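Local coordinates for protein KmHsv2 (PDB 3VU4) that probably binds phosphoinositides at membranes, as a seven-bladed beta-propeller of the PROPPIN family related to Atg18, at residues I198-L203 with A211-D216; V189-H194 with R221-E226; K254-S259 with C309-I314; E233-L238 with Q290-L295. One frame throughout, in Å; residues are numbered along the deposited sequence.

Interactions 1 and 3 belong to the core of the propeller, and interaction 4 lies at its surface. Interaction 2 is mostly buried and lies farther out than interaction 1. Interaction 1 pairs two strands of one blade by backbone hydrogen bonds. Interactions 2 and 3 join the faces of neighbouring blades through side chains. Interaction 2 ends in a polar, sulfate-binding corner, whereas interaction 3 is almost wholly apolar. Interaction 4 ties a strand edge to a loop of the next blade. Interactions 1, 2 and 4 all reach the sheet that begins with strand 198-203. Arg221 of interaction 2 forms a salt bridge with Glu233 of interaction 4, and interactions 1 and 2 share the sulfate.

Interaction 1: residues I198-L203 with A211-D216; sequences IKMVRL and ATCSQD. With SO4 (sulfate ion), chain E.
Arg202 and Ala211 form a hydrogen-bonded antiparallel pair. Arg202 N gives its hydrogen to Ala211 O over 2.7 Å, and Ala211 N returns one to Arg202 O. Farther along, Lys199 N meets Cys213 O at 2.8 Å, in the carbonyl plane and on a lone pair. Cys213 N to Met200 O is a weak bond between them. The register slips by one residue between Ile198 and Met200, which marks a beta bulge. Cys213 SG lies 3.7 Å from Lys199 CB and 3.8 Å from Met200 CG. It gets there because its chi1 of 69° places SG between the backbone N and the carbonyl carbon. On the other face, Val201 CG1 meets Thr212 CG2 at 3.8 Å. At the solvent-exposed end, the Lys199 chain crosses Gln215 at about a right angle, with CD 3.5 Å from Gln215 OE1. Ser214 OG donates to sulfate O3. Arg202 folds back, so that NH1 bonds Val201 O and NH2 pairs with Asp245. The two strands form a beta hairpin in one propeller blade. Strand 142-146 packs on Ile198 and Val201, and strand 243-248 packs on Met200 and Ala211.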
loop_
_atom_site.group_PDB
_atom_site.type_symbol
_atom_site.label_atom_id
_atom_site.label_comp_id
_atom_site.label_asym_id
_atom_site.label_seq_id
_atom_site.Cartn_x
_atom_site.Cartn_y
_atom_site.Cartn_z
ATOM N N ILE A 198 -6.761 -5.799 13.746
ATOM C CA ILE A 198 -5.771 -5.185 12.882
ATOM C C ILE A 198 -6.399 -4.169 11.927
ATOM O O ILE A 198 -7.436 -4.422 11.294
ATOM C CB ILE A 198 -5.024 -6.256 12.060
ATOM C CG1 ILE A 198 -3.940 -6.902 12.933
ATOM C CG2 ILE A 198 -4.431 -5.641 10.791
ATOM C CD1 ILE A 198 -3.251 -8.067 12.279
ATOM N N LYS A 199 -5.751 -3.013 11.827
ATOM C CA LYS A 199 -6.206 -1.948 10.951
ATOM C C LYS A 199 -5.812 -2.253 9.511
ATOM O O LYS A 199 -6.651 -2.211 8.605
ATOM C CB LYS A 199 -5.601 -0.616 11.398
ATOM C CG LYS A 199 -6.003 0.581 10.541
ATOM C CD LYS A 199 -7.504 0.696 10.433
ATOM C CE LYS A 199 -7.907 1.961 9.706
ATOM N NZ LYS A 199 -9.348 1.901 9.338
ATOM N N MET A 200 -4.534 -2.556 9.306
ATOM C CA MET A 200 -4.014 -2.886 7.978
ATOM C C MET A 200 -2.634 -3.516 8.094
ATOM O O MET A 200 -1.960 -3.349 9.113
ATOM C CB MET A 200 -3.898 -1.631 7.117
ATOM C CG MET A 200 -2.943 -0.597 7.676
ATOM S SD MET A 200 -2.724 0.801 6.568
ATOM C CE MET A 200 -4.017 1.846 7.167
ATOM N N VAL A 201 -2.221 -4.250 7.063
ATOM C CA VAL A 201 -0.893 -4.856 7.061
ATOM C C VAL A 201 -0.190 -4.448 5.779
ATOM O O VAL A 201 -0.831 -4.238 4.754
ATOM C CB VAL A 201 -0.934 -6.406 7.184
ATOM C CG1 VAL A 201 -1.641 -6.802 8.484
ATOM C CG2 VAL A 201 -1.593 -7.020 5.986
ATOM N N ARG A 202 1.128 -4.317 5.840
ATOM C CA ARG A 202 1.879 -3.894 4.670
ATOM C C ARG A 202 3.203 -4.623 4.486
ATOM O O ARG A 202 4.051 -4.648 5.386
ATOM C CB ARG A 202 2.135 -2.388 4.757
ATOM C CG ARG A 202 0.875 -1.530 4.673
ATOM C CD ARG A 202 0.394 -1.407 3.229
ATOM N NE ARG A 202 -0.724 -0.477 3.097
ATOM C CZ ARG A 202 -1.989 -0.760 3.397
ATOM N NH1 ARG A 202 -2.330 -1.960 3.844
ATOM N NH2 ARG A 202 -2.917 0.172 3.268
ATOM N N LEU A 203 3.367 -5.209 3.303
ATOM C CA LEU A 203 4.581 -5.922 2.939
ATOM C C LEU A 203 5.576 -4.933 2.343
ATOM O O LEU A 203 5.178 -3.981 1.667
ATOM C CB LEU A 203 4.274 -6.998 1.898
ATOM C CG LEU A 203 3.496 -8.233 2.354
ATOM C CD1 LEU A 203 3.091 -9.058 1.142
ATOM C CD2 LEU A 203 4.345 -9.057 3.310
ATOM N N ALA A 211 4.598 -4.932 7.932
ATOM C CA ALA A 211 4.291 -3.963 8.983
ATOM C C ALA A 211 2.810 -4.047 9.330
ATOM O O ALA A 211 1.957 -4.170 8.439
ATOM C CB ALA A 211 4.644 -2.548 8.518
ATOM N N THR A 212 2.505 -3.997 10.620
ATOM C CA THR A 212 1.116 -4.075 11.063
ATOM C C THR A 212 0.774 -2.983 12.063
ATOM O O THR A 212 1.643 -2.397 12.708
ATOM C CB THR A 212 0.795 -5.445 11.734
ATOM O OG1 THR A 212 1.444 -5.528 13.011
ATOM C CG2 THR A 212 1.276 -6.590 10.864
ATOM N N CYS A 213 -0.508 -2.703 12.181
ATOM C CA CYS A 213 -0.969 -1.716 13.137
ATOM C C CYS A 213 -2.420 -2.020 13.412
ATOM O O CYS A 213 -3.130 -2.500 12.528
ATOM C CB CYS A 213 -0.820 -0.301 12.585
ATOM S SG CYS A 213 -1.921 0.071 11.241
ATOM N N SER A 214 -2.855 -1.779 14.642
ATOM C CA SER A 214 -4.238 -2.035 14.993
ATOM C C SER A 214 -5.065 -0.761 14.939
ATOM O O SER A 214 -4.547 0.317 14.653
ATOM C CB SER A 214 -4.348 -2.652 16.384
ATOM O OG SER A 214 -3.915 -1.776 17.383
ATOM N N GLN A 215 -6.363 -0.922 15.214
ATOM C CA GLN A 215 -7.358 0.153 15.223
ATOM C C GLN A 215 -7.126 1.015 16.454
ATOM O O GLN A 215 -7.126 0.503 17.585
ATOM C CB GLN A 215 -8.784 -0.448 15.281
ATOM C CG GLN A 215 -9.192 -1.511 14.199
ATOM C CD GLN A 215 -9.732 -0.936 12.850
ATOM O OE1 GLN A 215 -10.085 0.254 12.740
ATOM N NE2 GLN A 215 -9.817 -1.807 11.830
ATOM N N ASP A 216 -6.970 2.320 16.225
ATOM C CA ASP A 216 -6.706 3.272 17.301
ATOM C C ASP A 216 -5.582 2.685 18.163
ATOM O O ASP A 216 -5.704 2.592 19.379
ATOM C CB ASP A 216 -7.999 3.532 18.159
HETATM S S SO4 E . -2.352 -3.709 20.376
HETATM O O1 SO4 E . -1.544 -4.942 20.321
HETATM O O2 SO4 E . -1.647 -2.646 19.637
HETATM O O3 SO4 E . -3.672 -3.928 19.754
HETATM O O4 SO4 E . -2.550 -3.330 21.787
HETATM O O HOH W 1 -9.817 -2.611 9.118
#

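Interaction 2: residues V189-H194 with R221-E226; sequences VLIKAH and RVFKTE. With SO4 (sulfate ion), chain E.
Ile191 and Phe223 make the tight centre of this contact. Ile191 CG2 stands over one face of the Phe223 ring in a CH-pi contact, 3.7 Å from the centroid and 22° off the ring normal. The methyl is offset toward the CE2 rim. Ile191 CD1 reaches back to Phe223 CB at 3.9 Å. Ala193 CB packs beside the same ring, 3.7 Å from Phe223 CE1. No clear hydrogen bond links the two backbones. This is the meeting of two propeller blades: strand 189-191 is the last strand of one, and strand 219-224 is the third of the next. The polar end is built differently. His194 and Arg221 slide past each other, with Arg221 NH1 over one face of the imidazole and the two planes 50° apart. Both grip the sulfate. His194 ND1 bonds O2 at 3.1 Å, and Arg221 NH1 bonds O1 at 3.1 Å with an N-H...O angle of 175°. Thr195, Asn196 and Ser214 complete the anion site, which is consistent with a phosphoinositide phosphate pocket. Glu233 holds Arg221 NE, and Thr212 OG1 holds His194 NE2. The opposite end is nearer solvent and has no side-chain interlock. There the partly exposed Val189 turns CG2 to the carbonyl oxygens of Thr225 and Glu226, while the CB of exposed Glu226 points away from strand 189-191.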
loop_
_atom_site.group_PDB
_atom_site.type_symbol
_atom_site.label_atom_id
_atom_site.label_comp_id
_atom_site.label_asym_id
_atom_site.label_seq_id
_atom_site.Cartn_x
_atom_site.Cartn_y
_atom_site.Cartn_z
ATOM N N VAL A 189 3.315 -19.140 8.106
ATOM C CA VAL A 189 3.731 -18.482 9.338
ATOM C C VAL A 189 2.522 -17.802 9.954
ATOM O O VAL A 189 1.733 -17.159 9.260
ATOM C CB VAL A 189 4.813 -17.433 9.073
ATOM C CG1 VAL A 189 5.119 -16.671 10.352
ATOM C CG2 VAL A 189 6.059 -18.112 8.536
ATOM N N LEU A 190 2.392 -17.937 11.265
ATOM C CA LEU A 190 1.270 -17.375 11.988
ATOM C C LEU A 190 1.767 -16.385 13.033
ATOM O O LEU A 190 2.620 -16.722 13.848
ATOM C CB LEU A 190 0.504 -18.519 12.642
ATOM C CG LEU A 190 -0.691 -18.268 13.549
ATOM C CD1 LEU A 190 -1.435 -19.584 13.743
ATOM C CD2 LEU A 190 -0.222 -17.687 14.886
ATOM N N ILE A 191 1.231 -15.165 13.017
ATOM C CA ILE A 191 1.669 -14.154 13.972
ATOM C C ILE A 191 0.548 -13.480 14.743
ATOM O O ILE A 191 -0.391 -12.940 14.152
ATOM C CB ILE A 191 2.458 -13.025 13.285
ATOM C CG1 ILE A 191 3.497 -13.603 12.338
ATOM C CG2 ILE A 191 3.143 -12.165 14.338
ATOM C CD1 ILE A 191 4.069 -12.586 11.375
ATOM N N LYS A 192 0.647 -13.507 16.064
ATOM C CA LYS A 192 -0.335 -12.839 16.898
ATOM C C LYS A 192 0.170 -11.411 17.075
ATOM O O LYS A 192 0.647 -11.037 18.147
ATOM C CB LYS A 192 -0.441 -13.521 18.248
ATOM C CG LYS A 192 -1.077 -14.880 18.192
ATOM C CD LYS A 192 -1.404 -15.334 19.586
ATOM C CE LYS A 192 -2.189 -16.623 19.580
ATOM N NZ LYS A 192 -2.440 -17.032 20.995
ATOM N N ALA A 193 0.056 -10.628 16.003
ATOM C CA ALA A 193 0.511 -9.237 15.952
ATOM C C ALA A 193 -0.099 -8.268 16.964
ATOM O O ALA A 193 0.634 -7.531 17.616
ATOM C CB ALA A 193 0.322 -8.686 14.540
ATOM N N HIS A 194 -1.423 -8.249 17.095
ATOM C CA HIS A 194 -2.047 -7.325 18.038
ATOM C C HIS A 194 -3.152 -7.939 18.870
ATOM O O HIS A 194 -3.670 -9.003 18.554
ATOM C CB HIS A 194 -2.621 -6.124 17.296
ATOM C CG HIS A 194 -1.608 -5.354 16.511
ATOM N ND1 HIS A 194 -1.051 -4.177 16.967
ATOM C CD2 HIS A 194 -1.054 -5.590 15.298
ATOM C CE1 HIS A 194 -0.197 -3.723 16.065
ATOM N NE2 HIS A 194 -0.179 -4.561 15.043
ATOM N N ARG A 221 4.011 -2.441 14.396
ATOM C CA ARG A 221 4.982 -3.527 14.495
ATOM C C ARG A 221 5.487 -4.034 13.159
ATOM O O ARG A 221 4.777 -3.996 12.149
ATOM C CB ARG A 221 4.398 -4.709 15.273
ATOM C CG ARG A 221 3.981 -4.365 16.687
ATOM C CD ARG A 221 3.669 -5.602 17.521
ATOM N NE ARG A 221 3.529 -5.248 18.930
ATOM C CZ ARG A 221 2.368 -5.115 19.572
ATOM N NH1 ARG A 221 1.213 -5.323 18.942
ATOM N NH2 ARG A 221 2.357 -4.728 20.840
ATOM N N VAL A 222 6.728 -4.515 13.159
ATOM C CA VAL A 222 7.321 -5.050 11.952
ATOM C C VAL A 222 7.836 -6.443 12.246
ATOM O O VAL A 222 8.585 -6.635 13.208
ATOM C CB VAL A 222 8.489 -4.186 11.463
ATOM C CG1 VAL A 222 8.976 -4.710 10.127
ATOM C CG2 VAL A 222 8.060 -2.736 11.343
ATOM N N PHE A 223 7.432 -7.410 11.424
ATOM C CA PHE A 223 7.849 -8.801 11.586
ATOM C C PHE A 223 8.522 -9.323 10.325
ATOM O O PHE A 223 8.284 -8.806 9.231
ATOM C CB PHE A 223 6.652 -9.728 11.870
ATOM C CG PHE A 223 5.768 -9.289 13.016
ATOM C CD1 PHE A 223 4.768 -8.330 12.823
ATOM C CD2 PHE A 223 5.920 -9.849 14.284
ATOM C CE1 PHE A 223 3.931 -7.939 13.874
ATOM C CE2 PHE A 223 5.088 -9.465 15.346
ATOM C CZ PHE A 223 4.091 -8.508 15.140
ATOM N N LYS A 224 9.368 -10.351 10.488
ATOM C CA LYS A 224 10.025 -11.008 9.352
ATOM C C LYS A 224 8.948 -11.934 8.814
ATOM O O LYS A 224 8.306 -12.640 9.590
ATOM C CB LYS A 224 11.181 -11.898 9.796
ATOM C CG LYS A 224 12.452 -11.223 10.243
ATOM C CD LYS A 224 13.439 -12.318 10.653
ATOM C CE LYS A 224 14.726 -11.759 11.235
ATOM N NZ LYS A 224 15.486 -12.812 11.979
ATOM N N THR A 225 8.751 -11.949 7.506
ATOM C CA THR A 225 7.733 -12.817 6.927
ATOM C C THR A 225 8.144 -14.288 6.923
ATOM O O THR A 225 7.298 -15.182 6.830
ATOM C CB THR A 225 7.402 -12.398 5.486
ATOM O OG1 THR A 225 8.609 -12.359 4.713
ATOM C CG2 THR A 225 6.732 -11.024 5.472
ATOM N N GLU A 226 9.445 -14.542 7.027
ATOM C CA GLU A 226 9.941 -15.909 7.026
ATOM C C GLU A 226 9.630 -16.663 8.311
ATOM O O GLU A 226 9.113 -17.772 8.260
ATOM C CB GLU A 226 11.440 -15.928 6.800
ATOM C CG GLU A 226 12.008 -17.321 6.659
ATOM C CD GLU A 226 13.511 -17.346 6.825
ATOM O OE1 GLU A 226 14.135 -18.351 6.415
ATOM O OE2 GLU A 226 14.065 -16.364 7.377
HETATM S S SO4 E . -2.352 -3.709 20.376
HETATM O O1 SO4 E . -1.544 -4.942 20.321
HETATM O O2 SO4 E . -1.647 -2.646 19.637
HETATM O O3 SO4 E . -3.672 -3.928 19.754
HETATM O O4 SO4 E . -2.550 -3.330 21.787
#

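Interaction 3: residues K254-S259 with C309-I314; sequences KLAVVS and CKIAWI
Ala256 packs against Trp313 and Ile311 where two blades of the seven-bladed propeller meet. Strand 254-259 is the second of its blade, and strand 310-313 is the first of the next. The strands run antiparallel at 164°, with axes 8.4 Å apart; no hydrogen bond links them, and the contact is made mainly by side chains. The indole is turned partly edge-on to strand 254-259. Ala256 N lies at its edge, in the ring plane, and Ala256 CB comes in obliquely, 3.6 Å from Trp313 CZ2. Lys254 CB also meets the benzo end obliquely, at 3.9 Å from Trp313 CH2. The ring is pinned by Trp313 NE1, which is hydrogen-bonded to Lys247 O. Replacing Trp313 with an alanine would probably open a gap beside Ala256 and Lys254 and deprive Lys247 O of its indole partner. Val258 and Ile311 slide past each other in opposite directions, with Val258 CG2 3.5 Å from Ile311 CG2. Ile311 CG1 sits between the backbone N and the carbonyl carbon (chi1 68°), and the extended chi2 (-170°) carries CD1 on toward strand 254-259, 3.7 Å from Ala256 O. At the far end Val258 CG1 rests 3.9 Å from Cys309 SG.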
loop_
_atom_site.group_PDB
_atom_site.type_symbol
_atom_site.label_atom_id
_atom_site.label_comp_id
_atom_site.label_asym_id
_atom_site.label_seq_id
_atom_site.Cartn_x
_atom_site.Cartn_y
_atom_site.Cartn_z
ATOM N N LYS A 254 12.644 2.930 5.412
ATOM C CA LYS A 254 11.695 3.758 6.137
ATOM C C LYS A 254 10.252 3.385 5.891
ATOM O O LYS A 254 9.889 2.840 4.851
ATOM C CB LYS A 254 11.916 5.228 5.797
ATOM C CG LYS A 254 13.224 5.747 6.330
ATOM C CD LYS A 254 13.570 7.090 5.750
ATOM C CE LYS A 254 15.033 7.422 6.031
ATOM N NZ LYS A 254 15.951 6.407 5.420
ATOM N N LEU A 255 9.432 3.684 6.882
ATOM C CA LEU A 255 8.015 3.397 6.814
ATOM C C LEU A 255 7.268 4.728 6.970
ATOM O O LEU A 255 7.506 5.464 7.932
ATOM C CB LEU A 255 7.658 2.443 7.948
ATOM C CG LEU A 255 6.302 1.769 7.984
ATOM C CD1 LEU A 255 6.075 1.009 6.698
ATOM C CD2 LEU A 255 6.268 0.839 9.175
ATOM N N ALA A 256 6.403 5.050 6.008
ATOM C CA ALA A 256 5.621 6.288 6.080
ATOM C C ALA A 256 4.196 5.962 6.483
ATOM O O ALA A 256 3.614 4.983 6.014
ATOM C CB ALA A 256 5.624 7.023 4.738
ATOM N N VAL A 257 3.650 6.779 7.369
ATOM C CA VAL A 257 2.284 6.608 7.832
ATOM C C VAL A 257 1.552 7.948 7.742
ATOM O O VAL A 257 2.110 8.995 8.087
ATOM C CB VAL A 257 2.240 6.124 9.308
ATOM C CG1 VAL A 257 0.793 6.072 9.812
ATOM C CG2 VAL A 257 2.875 4.759 9.423
ATOM N N VAL A 258 0.314 7.914 7.263
ATOM C CA VAL A 258 -0.501 9.118 7.186
ATOM C C VAL A 258 -1.722 8.841 8.051
ATOM O O VAL A 258 -2.367 7.808 7.884
ATOM C CB VAL A 258 -0.978 9.409 5.750
ATOM C CG1 VAL A 258 -1.887 10.627 5.743
ATOM C CG2 VAL A 258 0.195 9.663 4.854
ATOM N N SER A 259 -2.031 9.745 8.976
ATOM C CA SER A 259 -3.205 9.592 9.844
ATOM C C SER A 259 -4.339 10.458 9.286
ATOM O O SER A 259 -4.108 11.249 8.372
ATOM C CB SER A 259 -2.886 10.062 11.251
ATOM O OG SER A 259 -2.673 11.465 11.248
ATOM N N CYS A 309 -6.654 9.195 1.209
ATOM C CA CYS A 309 -5.498 9.302 0.334
ATOM C C CYS A 309 -4.738 7.996 0.337
ATOM O O CYS A 309 -5.046 7.091 1.118
ATOM C CB CYS A 309 -4.565 10.448 0.768
ATOM S SG CYS A 309 -3.708 10.245 2.365
ATOM N N LYS A 310 -3.762 7.903 -0.561
ATOM C CA LYS A 310 -2.902 6.729 -0.679
ATOM C C LYS A 310 -1.516 7.263 -0.934
ATOM O O LYS A 310 -1.353 8.234 -1.673
ATOM C CB LYS A 310 -3.341 5.823 -1.835
ATOM C CG LYS A 310 -4.641 5.119 -1.536
ATOM C CD LYS A 310 -4.980 4.009 -2.505
ATOM C CE LYS A 310 -6.293 3.372 -2.065
ATOM N NZ LYS A 310 -6.762 2.287 -2.960
ATOM N N ILE A 311 -0.519 6.652 -0.308
ATOM C CA ILE A 311 0.847 7.111 -0.493
ATOM C C ILE A 311 1.702 6.025 -1.121
ATOM O O ILE A 311 1.331 4.850 -1.140
ATOM C CB ILE A 311 1.456 7.575 0.853
ATOM C CG1 ILE A 311 1.648 6.396 1.801
ATOM C CG2 ILE A 311 0.504 8.566 1.530
ATOM C CD1 ILE A 311 2.008 6.811 3.217
ATOM N N ALA A 312 2.842 6.426 -1.660
ATOM C CA ALA A 312 3.745 5.475 -2.286
ATOM C C ALA A 312 5.131 6.082 -2.403
ATOM O O ALA A 312 5.290 7.220 -2.859
ATOM C CB ALA A 312 3.224 5.084 -3.663
ATOM N N TRP A 313 6.136 5.334 -1.965
ATOM C CA TRP A 313 7.503 5.824 -2.071
ATOM C C TRP A 313 7.904 5.616 -3.516
ATOM O O TRP A 313 7.508 4.636 -4.141
ATOM C CB TRP A 313 8.442 5.051 -1.150
ATOM C CG TRP A 313 8.212 5.317 0.306
ATOM C CD1 TRP A 313 7.236 4.781 1.098
ATOM C CD2 TRP A 313 8.998 6.161 1.156
ATOM N NE1 TRP A 313 7.371 5.231 2.388
ATOM C CE2 TRP A 313 8.443 6.079 2.452
ATOM C CE3 TRP A 313 10.119 6.973 0.950
ATOM C CZ2 TRP A 313 8.975 6.782 3.539
ATOM C CZ3 TRP A 313 10.648 7.670 2.030
ATOM C CH2 TRP A 313 10.075 7.569 3.309
ATOM N N ILE A 314 8.662 6.554 -4.062
ATOM C CA ILE A 314 9.100 6.448 -5.443
ATOM C C ILE A 314 10.616 6.362 -5.473
ATOM O O ILE A 314 11.224 6.322 -6.537
ATOM C CB ILE A 314 8.631 7.663 -6.279
ATOM C CG1 ILE A 314 9.183 8.961 -5.695
ATOM C CG2 ILE A 314 7.122 7.706 -6.309
ATOM C CD1 ILE A 314 8.951 10.174 -6.582
#

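Interaction 4: residues E233-L238 with Q290-L295; sequences EFRRGL and QSEWSL
Arg235 N donates to Glu292 O over 2.7 Å, and this is the hydrogen bond that joins the two segments directly. The N-H...O angle is 167°, and the donor lies nearly along the C=O axis. Phe234, Arg235, Arg236 and Gly237 spell the FRRG motif, whose two arginines serve phosphoinositide binding in PROPPINs. The partner, 290-295, ends the long loop before strand 296-299 of the next blade. As in relatives, that loop may help in membrane anchoring. Glu292 O also receives a CA-H...O contact from Phe234 CA at 3.2 Å. Ser291 O lies in the plane of the Phe234 ring, at its edge, 3.5 Å from Phe234 CD1. The Arg235 and Glu292 side chains lie side by side and point the same way. Their salt bridge is long, with Arg235 NE 3.5 Å from Glu292 OE1, and the guanidinium and carboxylate planes are 77° apart. Bends at chi2 and chi3 bring Arg235 NE alongside Glu292 OE1. Trp293 CD1 meets Arg235 CB at 3.8 Å, and Glu292 CG sits over the centre of the indole. An alanine in place of Glu292 would probably leave Arg235 NE without this carboxylate and open a gap over the centre of the Trp293 indole. The second arginine turns away, and Arg236 NH2 forms a salt bridge with Asp239. Within the loop, Ser291 OG accepts from Trp293 N at 3.0 Å, an ST turn that settles this backbone nitrogen. Water 2 bridges the segments, giving a hydrogen to Arg235 O and accepting one from Ser294 N at 3.0 Å.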
loop_
_atom_site.group_PDB
_atom_site.type_symbol
_atom_site.label_atom_id
_atom_site.label_comp_id
_atom_site.label_asym_id
_atom_site.label_seq_id
_atom_site.Cartn_x
_atom_site.Cartn_y
_atom_site.Cartn_z
ATOM N N GLU A 233 9.432 -2.140 16.595
ATOM C CA GLU A 233 8.215 -1.668 17.220
ATOM C C GLU A 233 8.342 -0.150 17.358
ATOM O O GLU A 233 9.371 0.358 17.807
ATOM C CB GLU A 233 7.982 -2.330 18.590
ATOM C CG GLU A 233 6.503 -2.379 18.956
ATOM C CD GLU A 233 6.192 -3.124 20.256
ATOM O OE1 GLU A 233 6.361 -2.537 21.346
ATOM O OE2 GLU A 233 5.770 -4.298 20.187
ATOM N N PHE A 234 7.301 0.562 16.931
ATOM C CA PHE A 234 7.282 2.016 17.006
ATOM C C PHE A 234 6.056 2.492 17.777
ATOM O O PHE A 234 5.000 1.874 17.715
ATOM C CB PHE A 234 7.253 2.606 15.601
ATOM C CG PHE A 234 8.359 2.124 14.720
ATOM C CD1 PHE A 234 9.662 2.563 14.915
ATOM C CD2 PHE A 234 8.098 1.233 13.685
ATOM C CE1 PHE A 234 10.694 2.122 14.086
ATOM C CE2 PHE A 234 9.123 0.785 12.850
ATOM C CZ PHE A 234 10.424 1.234 13.053
ATOM N N ARG A 235 6.200 3.591 18.504
ATOM C CA ARG A 235 5.092 4.148 19.268
ATOM C C ARG A 235 4.642 5.381 18.516
ATOM O O ARG A 235 5.464 6.196 18.117
ATOM C CB ARG A 235 5.560 4.541 20.662
ATOM C CG ARG A 235 6.368 3.456 21.342
ATOM C CD ARG A 235 5.491 2.508 22.113
ATOM N NE ARG A 235 5.371 2.944 23.500
ATOM C CZ ARG A 235 4.585 2.363 24.400
ATOM N NH1 ARG A 235 3.840 1.316 24.061
ATOM N NH2 ARG A 235 4.555 2.828 25.645
ATOM N N ARG A 236 3.342 5.515 18.300
ATOM C CA ARG A 236 2.836 6.670 17.582
ATOM C C ARG A 236 2.729 7.827 18.555
ATOM O O ARG A 236 2.762 8.999 18.171
ATOM C CB ARG A 236 1.482 6.333 16.958
ATOM C CG ARG A 236 1.621 5.457 15.720
ATOM C CD ARG A 236 0.347 4.713 15.332
ATOM N NE ARG A 236 -0.835 5.549 15.104
ATOM C CZ ARG A 236 -0.831 6.793 14.630
ATOM N NH1 ARG A 236 0.307 7.415 14.322
ATOM N NH2 ARG A 236 -1.985 7.409 14.437
ATOM N N GLY A 237 2.630 7.484 19.831
ATOM C CA GLY A 237 2.530 8.502 20.856
ATOM C C GLY A 237 1.512 9.602 20.586
ATOM O O GLY A 237 0.298 9.376 20.641
ATOM N N LEU A 238 2.024 10.794 20.287
ATOM C CA LEU A 238 1.211 11.983 20.032
ATOM C C LEU A 238 0.044 11.863 19.046
ATOM O O LEU A 238 -1.095 12.232 19.374
ATOM C CB LEU A 238 2.128 13.139 19.605
ATOM C CG LEU A 238 2.701 13.996 20.743
ATOM C CD1 LEU A 238 1.596 14.895 21.292
ATOM C CD2 LEU A 238 3.284 13.105 21.848
ATOM N N GLN A 290 17.706 2.571 15.908
ATOM C CA GLN A 290 16.367 2.979 15.503
ATOM C C GLN A 290 15.491 3.496 16.631
ATOM O O GLN A 290 15.252 2.810 17.622
ATOM C CB GLN A 290 15.674 1.826 14.780
ATOM C CG GLN A 290 16.249 1.569 13.392
ATOM C CD GLN A 290 17.759 1.342 13.416
ATOM O OE1 GLN A 290 18.241 0.348 13.971
ATOM N NE2 GLN A 290 18.511 2.270 12.820
ATOM N N SER A 291 15.020 4.728 16.465
ATOM C CA SER A 291 14.155 5.355 17.449
ATOM C C SER A 291 12.826 4.636 17.543
ATOM O O SER A 291 12.334 4.057 16.570
ATOM C CB SER A 291 13.883 6.812 17.088
ATOM O OG SER A 291 12.910 7.352 17.966
ATOM N N GLU A 292 12.244 4.697 18.728
ATOM C CA GLU A 292 10.966 4.073 18.994
ATOM C C GLU A 292 9.823 4.962 18.472
ATOM O O GLU A 292 8.683 4.521 18.359
ATOM C CB GLU A 292 10.874 3.811 20.504
ATOM C CG GLU A 292 9.607 4.235 21.215
ATOM C CD GLU A 292 9.664 3.940 22.726
ATOM O OE1 GLU A 292 8.668 4.240 23.430
ATOM O OE2 GLU A 292 10.704 3.409 23.201
ATOM N N TRP A 293 10.154 6.202 18.119
ATOM C CA TRP A 293 9.170 7.160 17.613
ATOM C C TRP A 293 9.471 7.635 16.186
ATOM O O TRP A 293 10.518 7.331 15.615
ATOM C CB TRP A 293 9.105 8.389 18.530
ATOM C CG TRP A 293 8.829 8.064 19.968
ATOM C CD1 TRP A 293 7.618 7.762 20.526
ATOM C CD2 TRP A 293 9.792 7.965 21.030
ATOM N NE1 TRP A 293 7.768 7.482 21.863
ATOM C CE2 TRP A 293 9.089 7.600 22.200
ATOM C CE3 TRP A 293 11.181 8.148 21.105
ATOM C CZ2 TRP A 293 9.729 7.413 23.434
ATOM C CZ3 TRP A 293 11.816 7.961 22.334
ATOM C CH2 TRP A 293 11.084 7.597 23.481
ATOM N N SER A 294 8.529 8.392 15.633
ATOM C CA SER A 294 8.645 8.956 14.297
ATOM C C SER A 294 9.898 9.839 14.129
ATOM O O SER A 294 10.267 10.590 15.030
ATOM C CB SER A 294 7.401 9.793 14.003
ATOM O OG SER A 294 7.519 10.479 12.767
ATOM N N LEU A 295 10.536 9.747 12.968
ATOM C CA LEU A 295 11.721 10.548 12.670
ATOM C C LEU A 295 11.320 11.998 12.439
ATOM O O LEU A 295 12.036 12.922 12.812
ATOM C CB LEU A 295 12.404 10.026 11.411
ATOM C CG LEU A 295 13.752 9.340 11.591
ATOM C CD1 LEU A 295 13.701 8.377 12.768
ATOM C CD2 LEU A 295 14.111 8.626 10.288
HETATM O O HOH W 2 5.902 8.405 17.059
#